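Aldehyde dehydrogenase 12 (Zea mays, PDB 6D97) probably catalyses the NAD+-dependent oxidation of L-glutamate gamma-semialdehyde to glutamate, the last step of proline catabolism in plants. Local coordinates at residues 48-53 with 235-239; 218-223 with 247-253. One frame throughout, in Å; residues are numbered along the deposited sequence.

Interaction 1: 48-53 with 235-239; sequences FVQGSW and IRLLH
F48, on a beta hairpin, meets H239 of helix 229-240, the two side chains approaching from opposite directions. H239 CE1 comes down over one face of the phenyl ring, 3.4 Å from F48 CZ, the ring planes inclined obliquely at 43°; the backbone N of S52 lies over the opposite face. From V49 to S52 the chain reverses in a type I' turn, which delivers W53 to the same helix. With chi1 at -70°, W53 CG stands anti to its own carbonyl carbon, and the indole lies between F48 CD1 on one face and the guanidinium of R236 on the other. The guanidinium stacks flat, planes 14° apart, its CZ 3.8 Å from the centroid of the five-membered ring, a cation-pi contact; a salt bridge from NE to E232 steadies it. In the indole plane, W53 NE1 donates to a water at 2.7 Å, and the water also bonds H239 ND1. I235 CG2 touches W53 CZ2 at 3.9 Å. A leucine in place of W53 would probably leave the R236 guanidinium without its flat partner and the water without its donor. A beta hairpin thus packs on the crossover helix of a Rossmann-type beta-alpha-beta unit.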
ATOM      1  N   PHE A  48      13.127 -18.948  31.358  1.00 26.90           N
ATOM      2  CA  PHE A  48      14.203 -19.012  30.379  1.00 28.76           C
ATOM      3  C   PHE A  48      14.844 -17.637  30.306  1.00 29.95           C
ATOM      4  O   PHE A  48      14.170 -16.654  29.980  1.00 32.60           O
ATOM      5  CB  PHE A  48      13.683 -19.440  29.005  1.00 30.36           C
ATOM      6  CG  PHE A  48      14.765 -19.812  28.036  1.00 28.69           C
ATOM      7  CD1 PHE A  48      15.326 -21.077  28.060  1.00 36.17           C
ATOM      8  CD2 PHE A  48      15.211 -18.903  27.092  1.00 27.98           C
ATOM      9  CE1 PHE A  48      16.313 -21.426  27.167  1.00 31.62           C
ATOM     10  CE2 PHE A  48      16.197 -19.249  26.196  1.00 26.83           C
ATOM     11  CZ  PHE A  48      16.752 -20.510  26.236  1.00 29.02           C
ATOM     12  N   VAL A  49      16.135 -17.565  30.613  1.00 31.42           N
ATOM     13  CA  VAL A  49      16.845 -16.294  30.628  1.00 28.37           C
ATOM     14  C   VAL A  49      18.309 -16.559  30.326  1.00 37.87           C
ATOM     15  O   VAL A  49      18.874 -17.575  30.747  1.00 28.95           O
ATOM     16  CB  VAL A  49      16.662 -15.562  31.976  1.00 36.17           C
ATOM     17  CG1 VAL A  49      17.377 -16.304  33.095  1.00 29.19           C
ATOM     18  CG2 VAL A  49      17.156 -14.132  31.884  1.00 27.68           C
ATOM     19  N   GLN A  50      18.909 -15.639  29.572  1.00 31.53           N
ATOM     20  CA  GLN A  50      20.307 -15.724  29.162  1.00 30.60           C
ATOM     21  C   GLN A  50      20.622 -17.074  28.520  1.00 41.18           C
ATOM     22  O   GLN A  50      21.722 -17.609  28.672  1.00 38.57           O
ATOM     23  CB  GLN A  50      21.239 -15.438  30.343  1.00 39.03           C
ATOM     24  CG  GLN A  50      20.733 -14.325  31.253  1.00 51.65           C
ATOM     25  CD  GLN A  50      21.799 -13.304  31.578  1.00 55.58           C
ATOM     26  OE1 GLN A  50      22.295 -12.608  30.693  1.00 61.16           O
ATOM     27  NE2 GLN A  50      22.161 -13.212  32.851  1.00 58.94           N
ATOM     28  N   GLY A  51      19.645 -17.638  27.809  1.00 38.29           N
ATOM     29  CA  GLY A  51      19.858 -18.806  26.977  1.00 41.32           C
ATOM     30  C   GLY A  51      19.668 -20.160  27.626  1.00 40.10           C
ATOM     31  O   GLY A  51      20.005 -21.171  27.000  1.00 45.65           O
ATOM     32  N   SER A  52      19.136 -20.231  28.845  1.00 35.49           N
ATOM     33  CA  SER A  52      18.964 -21.535  29.472  1.00 34.08           C
ATOM     34  C   SER A  52      17.728 -21.542  30.359  1.00 38.65           C
ATOM     35  O   SER A  52      17.278 -20.506  30.855  1.00 36.45           O
ATOM     36  CB  SER A  52      20.206 -21.943  30.278  1.00 36.80           C
ATOM     37  OG  SER A  52      20.641 -20.900  31.131  1.00 48.31           O
ATOM     38  N   TRP A  53      17.176 -22.741  30.531  1.00 39.67           N
ATOM     39  CA  TRP A  53      16.062 -22.942  31.445  1.00 36.45           C
ATOM     40  C   TRP A  53      16.549 -22.888  32.886  1.00 38.20           C
ATOM     41  O   TRP A  53      17.572 -23.483  33.237  1.00 34.72           O
ATOM     42  CB  TRP A  53      15.384 -24.280  31.156  1.00 30.22           C
ATOM     43  CG  TRP A  53      14.645 -24.278  29.847  1.00 29.11           C
ATOM     44  CD1 TRP A  53      15.046 -24.844  28.669  1.00 28.98           C
ATOM     45  CD2 TRP A  53      13.383 -23.658  29.585  1.00 28.06           C
ATOM     46  NE1 TRP A  53      14.103 -24.617  27.693  1.00 27.91           N
ATOM     47  CE2 TRP A  53      13.073 -23.891  28.232  1.00 32.24           C
ATOM     48  CE3 TRP A  53      12.485 -22.928  30.367  1.00 27.78           C
ATOM     49  CZ2 TRP A  53      11.899 -23.422  27.646  1.00 34.53           C
ATOM     50  CZ3 TRP A  53      11.327 -22.461  29.784  1.00 26.71           C
ATOM     51  CH2 TRP A  53      11.041 -22.712  28.439  1.00 30.56           C
ATOM     52  N   ILE A 235       7.578 -22.634  23.840  1.00 37.75           N
ATOM     53  CA  ILE A 235       8.933 -22.121  23.665  1.00 31.05           C
ATOM     54  C   ILE A 235       9.916 -23.261  23.431  1.00 30.45           C
ATOM     55  O   ILE A 235      10.857 -23.135  22.637  1.00 32.96           O
ATOM     56  CB  ILE A 235       9.337 -21.260  24.873  1.00 34.84           C
ATOM     57  CG1 ILE A 235       8.527 -19.966  24.882  1.00 29.41           C
ATOM     58  CG2 ILE A 235      10.815 -20.936  24.824  1.00 24.24           C
ATOM     59  CD1 ILE A 235       8.644 -19.185  26.175  1.00 28.30           C
ATOM     60  N   ARG A 236       9.713 -24.394  24.111  1.00 24.42           N
ATOM     61  CA  ARG A 236      10.552 -25.564  23.867  1.00 29.92           C
ATOM     62  C   ARG A 236      10.412 -26.044  22.431  1.00 29.48           C
ATOM     63  O   ARG A 236      11.408 -26.390  21.783  1.00 38.59           O
ATOM     64  CB  ARG A 236      10.196 -26.678  24.848  1.00 26.16           C
ATOM     65  CG  ARG A 236      10.421 -26.278  26.287  1.00 32.34           C
ATOM     66  CD  ARG A 236      10.122 -27.396  27.272  1.00 29.13           C
ATOM     67  NE  ARG A 236      10.401 -26.965  28.639  1.00 34.40           N
ATOM     68  CZ  ARG A 236      11.585 -27.075  29.234  1.00 45.94           C
ATOM     69  NH1 ARG A 236      12.607 -27.617  28.584  1.00 29.38           N
ATOM     70  NH2 ARG A 236      11.749 -26.642  30.480  1.00 34.32           N
ATOM     71  N   LEU A 237       9.182 -26.063  21.915  1.00 36.11           N
ATOM     72  CA  LEU A 237       8.964 -26.373  20.507  1.00 30.43           C
ATOM     73  C   LEU A 237       9.683 -25.370  19.615  1.00 27.31           C
ATOM     74  O   LEU A 237      10.357 -25.751  18.650  1.00 33.33           O
ATOM     75  CB  LEU A 237       7.460 -26.394  20.210  1.00 31.87           C
ATOM     76  CG  LEU A 237       6.878 -26.688  18.817  1.00 27.95           C
ATOM     77  CD1 LEU A 237       5.384 -26.978  18.967  1.00 31.35           C
ATOM     78  CD2 LEU A 237       7.097 -25.562  17.789  1.00 38.46           C
ATOM     79  N   LEU A 238       9.544 -24.078  19.923  1.00 26.84           N
ATOM     80  CA  LEU A 238      10.163 -23.049  19.090  1.00 22.19           C
ATOM     81  C   LEU A 238      11.679 -23.189  19.075  1.00 28.68           C
ATOM     82  O   LEU A 238      12.318 -22.976  18.036  1.00 25.84           O
ATOM     83  CB  LEU A 238       9.751 -21.661  19.581  1.00 26.69           C
ATOM     84  CG  LEU A 238       8.325 -21.219  19.246  1.00 31.34           C
ATOM     85  CD1 LEU A 238       7.933 -19.982  20.037  1.00 20.40           C
ATOM     86  CD2 LEU A 238       8.204 -20.959  17.749  1.00 20.26           C
ATOM     87  N   HIS A 239      12.274 -23.544  20.216  1.00 26.37           N
ATOM     88  CA  HIS A 239      13.710 -23.801  20.248  1.00 31.99           C
ATOM     89  C   HIS A 239      14.076 -24.974  19.348  1.00 30.52           C
ATOM     90  O   HIS A 239      15.078 -24.921  18.627  1.00 33.48           O
ATOM     91  CB  HIS A 239      14.169 -24.062  21.682  1.00 30.62           C
ATOM     92  CG  HIS A 239      14.258 -22.829  22.526  1.00 32.26           C
ATOM     93  ND1 HIS A 239      13.962 -22.830  23.871  1.00 34.74           N
ATOM     94  CD2 HIS A 239      14.612 -21.560  22.218  1.00 30.07           C
ATOM     95  CE1 HIS A 239      14.130 -21.614  24.356  1.00 29.20           C
ATOM     96  NE2 HIS A 239      14.525 -20.823  23.375  1.00 32.31           N
TER
HETATM   97  O   HOH W   1      14.288 -25.331  25.098  1.00 28.00           O

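Interaction 2: 218-223 with 247-253. With NAD (nicotinamide-adenine-dinucleotide), chain E.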
ATOM      1  N   LYS A 218      13.998  -7.729  20.950  1.00 19.51           N
ATOM      2  CA  LYS A 218      14.290  -8.812  21.884  1.00 21.75           C
ATOM      3  C   LYS A 218      13.291  -8.738  23.027  1.00 23.11           C
ATOM      4  O   LYS A 218      13.391  -7.839  23.877  1.00 24.17           O
ATOM      5  CB  LYS A 218      15.722  -8.738  22.416  1.00 21.81           C
ATOM      6  CG  LYS A 218      15.996  -9.747  23.517  1.00 21.67           C
ATOM      7  CD  LYS A 218      17.468  -9.908  23.807  1.00 29.21           C
ATOM      8  CE  LYS A 218      17.671 -10.970  24.877  1.00 35.41           C
ATOM      9  NZ  LYS A 218      19.112 -11.253  25.123  1.00 25.96           N
ATOM     10  N   PRO A 219      12.309  -9.629  23.078  1.00 25.02           N
ATOM     11  CA  PRO A 219      11.274  -9.537  24.105  1.00 23.40           C
ATOM     12  C   PRO A 219      11.564 -10.382  25.331  1.00 29.83           C
ATOM     13  O   PRO A 219      12.253 -11.404  25.282  1.00 30.49           O
ATOM     14  CB  PRO A 219      10.036 -10.069  23.372  1.00 19.42           C
ATOM     15  CG  PRO A 219      10.602 -11.119  22.470  1.00 21.57           C
ATOM     16  CD  PRO A 219      11.996 -10.662  22.078  1.00 23.25           C
ATOM     17  N   VAL A 220      11.022  -9.923  26.452  1.00 34.80           N
ATOM     18  CA  VAL A 220      10.837 -10.747  27.637  1.00 36.56           C
ATOM     19  C   VAL A 220       9.342 -11.006  27.759  1.00 35.58           C
ATOM     20  O   VAL A 220       8.534 -10.068  27.713  1.00 31.21           O
ATOM     21  CB  VAL A 220      11.416 -10.084  28.901  1.00 37.86           C
ATOM     22  CG1 VAL A 220      10.777  -8.721  29.165  1.00 33.09           C
ATOM     23  CG2 VAL A 220      11.255 -11.007  30.097  1.00 23.32           C
ATOM     24  N   LEU A 221       8.971 -12.278  27.844  1.00 21.55           N
ATOM     25  CA  LEU A 221       7.576 -12.690  27.806  1.00 21.21           C
ATOM     26  C   LEU A 221       7.132 -13.143  29.188  1.00 24.41           C
ATOM     27  O   LEU A 221       7.779 -13.995  29.807  1.00 26.66           O
ATOM     28  CB  LEU A 221       7.361 -13.812  26.789  1.00 23.73           C
ATOM     29  CG  LEU A 221       5.972 -14.448  26.838  1.00 32.75           C
ATOM     30  CD1 LEU A 221       4.884 -13.455  26.459  1.00 20.08           C
ATOM     31  CD2 LEU A 221       5.912 -15.665  25.941  1.00 35.36           C
ATOM     32  N   LYS A 222       6.033 -12.572  29.667  1.00 31.60           N
ATOM     33  CA  LYS A 222       5.442 -12.951  30.943  1.00 26.55           C
ATOM     34  C   LYS A 222       3.996 -13.361  30.707  1.00 25.83           C
ATOM     35  O   LYS A 222       3.196 -12.566  30.200  1.00 25.65           O
ATOM     36  CB  LYS A 222       5.527 -11.803  31.950  1.00 22.81           C
ATOM     37  CG  LYS A 222       5.029 -12.150  33.342  1.00 32.27           C
ATOM     38  CD  LYS A 222       3.900 -11.223  33.757  1.00 40.30           C
ATOM     39  CE  LYS A 222       3.494 -11.444  35.205  1.00 39.73           C
ATOM     40  NZ  LYS A 222       2.795 -12.746  35.393  1.00 36.61           N
ATOM     41  N   VAL A 223       3.669 -14.598  31.066  1.00 28.42           N
ATOM     42  CA  VAL A 223       2.313 -15.123  30.987  1.00 28.31           C
ATOM     43  C   VAL A 223       1.832 -15.386  32.406  1.00 32.27           C
ATOM     44  O   VAL A 223       2.621 -15.786  33.269  1.00 32.54           O
ATOM     45  CB  VAL A 223       2.250 -16.404  30.127  1.00 22.11           C
ATOM     46  CG1 VAL A 223       0.825 -16.943  30.039  1.00 27.33           C
ATOM     47  CG2 VAL A 223       2.811 -16.127  28.736  1.00 23.36           C
ATOM     48  N   ASP A 247      17.528 -15.003  21.854  1.00 31.71           N
ATOM     49  CA  ASP A 247      16.629 -14.031  21.244  1.00 32.10           C
ATOM     50  C   ASP A 247      15.466 -13.622  22.143  1.00 28.65           C
ATOM     51  O   ASP A 247      14.868 -12.567  21.907  1.00 36.51           O
ATOM     52  CB  ASP A 247      16.086 -14.567  19.916  1.00 33.63           C
ATOM     53  CG  ASP A 247      17.039 -14.329  18.761  1.00 25.53           C
ATOM     54  OD1 ASP A 247      18.233 -14.082  19.024  1.00 33.18           O
ATOM     55  OD2 ASP A 247      16.597 -14.380  17.593  1.00 29.24           O
ATOM     56  N   MET A 248      15.125 -14.413  23.160  1.00 30.55           N
ATOM     57  CA  MET A 248      14.016 -14.034  24.027  1.00 33.61           C
ATOM     58  C   MET A 248      14.208 -14.617  25.419  1.00 34.31           C
ATOM     59  O   MET A 248      14.971 -15.566  25.625  1.00 34.76           O
ATOM     60  CB  MET A 248      12.663 -14.477  23.447  1.00 24.24           C
ATOM     61  CG  MET A 248      12.419 -15.986  23.421  1.00 27.17           C
ATOM     62  SD  MET A 248      11.715 -16.686  24.936  1.00 35.66           S
ATOM     63  CE  MET A 248      10.096 -15.924  24.965  1.00 21.42           C
ATOM     64  N   ASP A 249      13.485 -14.035  26.374  1.00 30.97           N
ATOM     65  CA  ASP A 249      13.459 -14.500  27.750  1.00 26.93           C
ATOM     66  C   ASP A 249      12.022 -14.779  28.170  1.00 28.54           C
ATOM     67  O   ASP A 249      11.071 -14.226  27.613  1.00 26.26           O
ATOM     68  CB  ASP A 249      14.087 -13.477  28.700  1.00 31.35           C
ATOM     69  CG  ASP A 249      15.542 -13.221  28.391  1.00 35.77           C
ATOM     70  OD1 ASP A 249      16.307 -14.199  28.263  1.00 39.21           O
ATOM     71  OD2 ASP A 249      15.917 -12.042  28.262  1.00 36.27           O
ATOM     72  N   PHE A 250      11.882 -15.628  29.185  1.00 27.93           N
ATOM     73  CA  PHE A 250      10.584 -16.065  29.687  1.00 23.97           C
ATOM     74  C   PHE A 250      10.605 -15.940  31.203  1.00 28.83           C
ATOM     75  O   PHE A 250      11.397 -16.618  31.864  1.00 27.00           O
ATOM     76  CB  PHE A 250      10.313 -17.509  29.251  1.00 31.87           C
ATOM     77  CG  PHE A 250       8.936 -18.013  29.573  1.00 30.15           C
ATOM     78  CD1 PHE A 250       7.807 -17.358  29.103  1.00 23.87           C
ATOM     79  CD2 PHE A 250       8.777 -19.176  30.311  1.00 29.95           C
ATOM     80  CE1 PHE A 250       6.541 -17.843  29.387  1.00 29.53           C
ATOM     81  CE2 PHE A 250       7.519 -19.667  30.602  1.00 31.97           C
ATOM     82  CZ  PHE A 250       6.396 -19.002  30.139  1.00 35.28           C
ATOM     83  N   ILE A 251       9.767 -15.068  31.757  1.00 27.23           N
ATOM     84  CA  ILE A 251       9.755 -14.812  33.193  1.00 25.42           C
ATOM     85  C   ILE A 251       8.385 -15.174  33.753  1.00 28.61           C
ATOM     86  O   ILE A 251       7.353 -14.869  33.144  1.00 25.34           O
ATOM     87  CB  ILE A 251      10.122 -13.351  33.525  1.00 25.44           C
ATOM     88  CG1 ILE A 251      10.151 -13.143  35.043  1.00 26.42           C
ATOM     89  CG2 ILE A 251       9.158 -12.375  32.865  1.00 24.50           C
ATOM     90  CD1 ILE A 251      10.810 -11.847  35.484  1.00 30.18           C
ATOM     91  N   ASN A 252       8.381 -15.849  34.899  1.00 26.32           N
ATOM     92  CA  ASN A 252       7.173 -16.110  35.666  1.00 29.80           C
ATOM     93  C   ASN A 252       7.263 -15.334  36.973  1.00 29.01           C
ATOM     94  O   ASN A 252       8.287 -15.394  37.662  1.00 28.11           O
ATOM     95  CB  ASN A 252       6.998 -17.605  35.948  1.00 35.51           C
ATOM     96  CG  ASN A 252       6.925 -18.447  34.683  1.00 31.11           C
ATOM     97  OD1 ASN A 252       5.844 -18.707  34.159  1.00 36.84           O
ATOM     98  ND2 ASN A 252       8.077 -18.905  34.212  1.00 33.84           N
ATOM     99  N   SER A 253       6.207 -14.598  37.302  1.00 31.35           N
ATOM    100  CA  SER A 253       6.197 -13.787  38.514  1.00 38.40           C
ATOM    101  C   SER A 253       4.780 -13.291  38.747  1.00 28.95           C
ATOM    102  O   SER A 253       3.908 -13.411  37.881  1.00 31.61           O
ATOM    103  CB  SER A 253       7.165 -12.603  38.418  1.00 31.62           C
ATOM    104  OG  SER A 253       6.705 -11.642  37.481  1.00 32.51           O
TER
HETATM  105  PA  NAD E 601      -4.627  -8.875  34.642  0.70 41.48           P
HETATM  106  O1A NAD E 601      -4.479  -7.343  34.374  0.70 44.06           O
HETATM  107  O2A NAD E 601      -5.037  -9.349  35.949  0.70 42.74           O
HETATM  108  O5B NAD E 601      -3.443  -9.753  34.545  0.70 33.82           O
HETATM  109  C5B NAD E 601      -2.852  -9.989  33.290  0.70 25.30           C
HETATM  110  C4B NAD E 601      -1.333 -10.113  33.334  0.70 29.69           C
HETATM  111  O4B NAD E 601      -0.696  -8.922  33.762  0.70 31.80           O
HETATM  112  C3B NAD E 601      -0.853 -11.242  34.186  0.70 25.90           C
HETATM  113  O3B NAD E 601       0.226 -11.867  33.607  0.70 20.41           O
HETATM  114  C2B NAD E 601      -0.464 -10.560  35.425  0.70 27.66           C
HETATM  115  O2B NAD E 601       0.492 -11.281  36.104  0.70 25.50           O
HETATM  116  C1B NAD E 601       0.058  -9.280  34.890  0.70 25.13           C
HETATM  117  N9A NAD E 601       0.061  -8.171  35.821  0.70 23.84           N
HETATM  118  C8A NAD E 601      -0.884  -7.848  36.778  0.70 15.63           C
HETATM  119  N7A NAD E 601      -0.510  -6.727  37.404  0.70 26.23           N
HETATM  120  C5A NAD E 601       0.689  -6.271  36.864  0.70 25.45           C
HETATM  121  C6A NAD E 601       1.521  -5.193  37.101  0.70 30.42           C
HETATM  122  N6A NAD E 601       1.179  -4.245  38.125  0.70 26.47           N
HETATM  123  N1A NAD E 601       2.642  -5.032  36.383  0.70 28.10           N
HETATM  124  C2A NAD E 601       2.994  -5.908  35.408  0.70 27.52           C
HETATM  125  N3A NAD E 601       2.202  -6.980  35.144  0.70 30.40           N
HETATM  126  C4A NAD E 601       1.066  -7.180  35.843  0.70 22.24           C
HETATM  127  O3  NAD E 601      -5.575  -9.664  33.844  0.70 46.70           O
HETATM  128  PN  NAD E 601      -6.861 -10.430  34.379  0.70 46.70           P
HETATM  129  O1N NAD E 601      -7.590 -10.842  33.048  0.70 43.12           O
HETATM  130  O2N NAD E 601      -6.489 -11.683  35.116  0.70 38.01           O
HETATM  131  O5D NAD E 601      -7.800  -9.583  35.194  0.70 43.72           O
HETATM  132  O   HOH W   2       4.015 -15.404  35.552  1.00 30.97           O
HETATM  133  O   HOH W   3       5.320 -16.502  32.393  1.00 24.81           O
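L221 is gripped through both backbone polar atoms by the neighbouring parallel strand: its N donates to D249 O at 2.9 Å, and its O accepts from I251 N at 3.0 Å. One pair earlier, D249 N reaches P219 O at 3.1 Å, in the carbonyl plane. Beyond I251 direct backbone pairing gives way to water. One water accepts from V223 N and lies within bonding distance of I251 O and N252 OD1, which also bonds S228 OG; a second accepts from S253 N and K222 NZ and donates to V223 O.

K222 illustrates how a strand end can present a charge to a cofactor. Its CG is anti to the backbone N (chi1 -176°), and bends at chi2 and chi4 bring NZ to S253 O at 2.8 Å, the donor tilted 26° from the carbonyl plane. The same ammonium donates to NAD O2B at 2.8 Å and, weakly, to O3B, so carbonyl, water and the adenosine ribose hydroxyls share it. At the other end K218 NZ bonds S88 O, and D249 OD2 bonds S88 OG; the two charges stay 4.5 Å apart, beyond a salt bridge.

On the face of L221 and F250 the two side chains run side by side, L221 CD2 4.1 Å from F250 CD1, with M248 CE against L221 CB. The opposite face carries V220, D249, K222 and I251, with V220 CG2 against I251 CG2. Strand 249-251 is an outermost strand of the five-stranded parallel sheet, 218-223 bonds on to 191-196, and helices 203-214 and 229-240 pack against P219, L221, M248 and F250.

How the interactions relate
Interactions 1 and 2 share one beta-alpha-beta unit: helix 229-240, which carries 235-239, connects strand 218-223 to strand 249-251. They also touch directly. F48 O lies 2.6 Å from F250 N, a probable hydrogen bond, and Q50 N is hydrogen-bonded to D249 OD1 at 3.2 Å, so the hairpin of interaction 1 meets strand 249-251 along the edge away from 218-223. Their centres are 10 Å apart. Only interaction 2 reaches the cofactor, through K222; the side chain of I235 in interaction 1 remains about 13 Å from NAD and about 10 Å from the side chain of K222. The hairpin of interaction 1 lies beside the NAD-binding sheet, with strand 249-251 between it and the strand of K222.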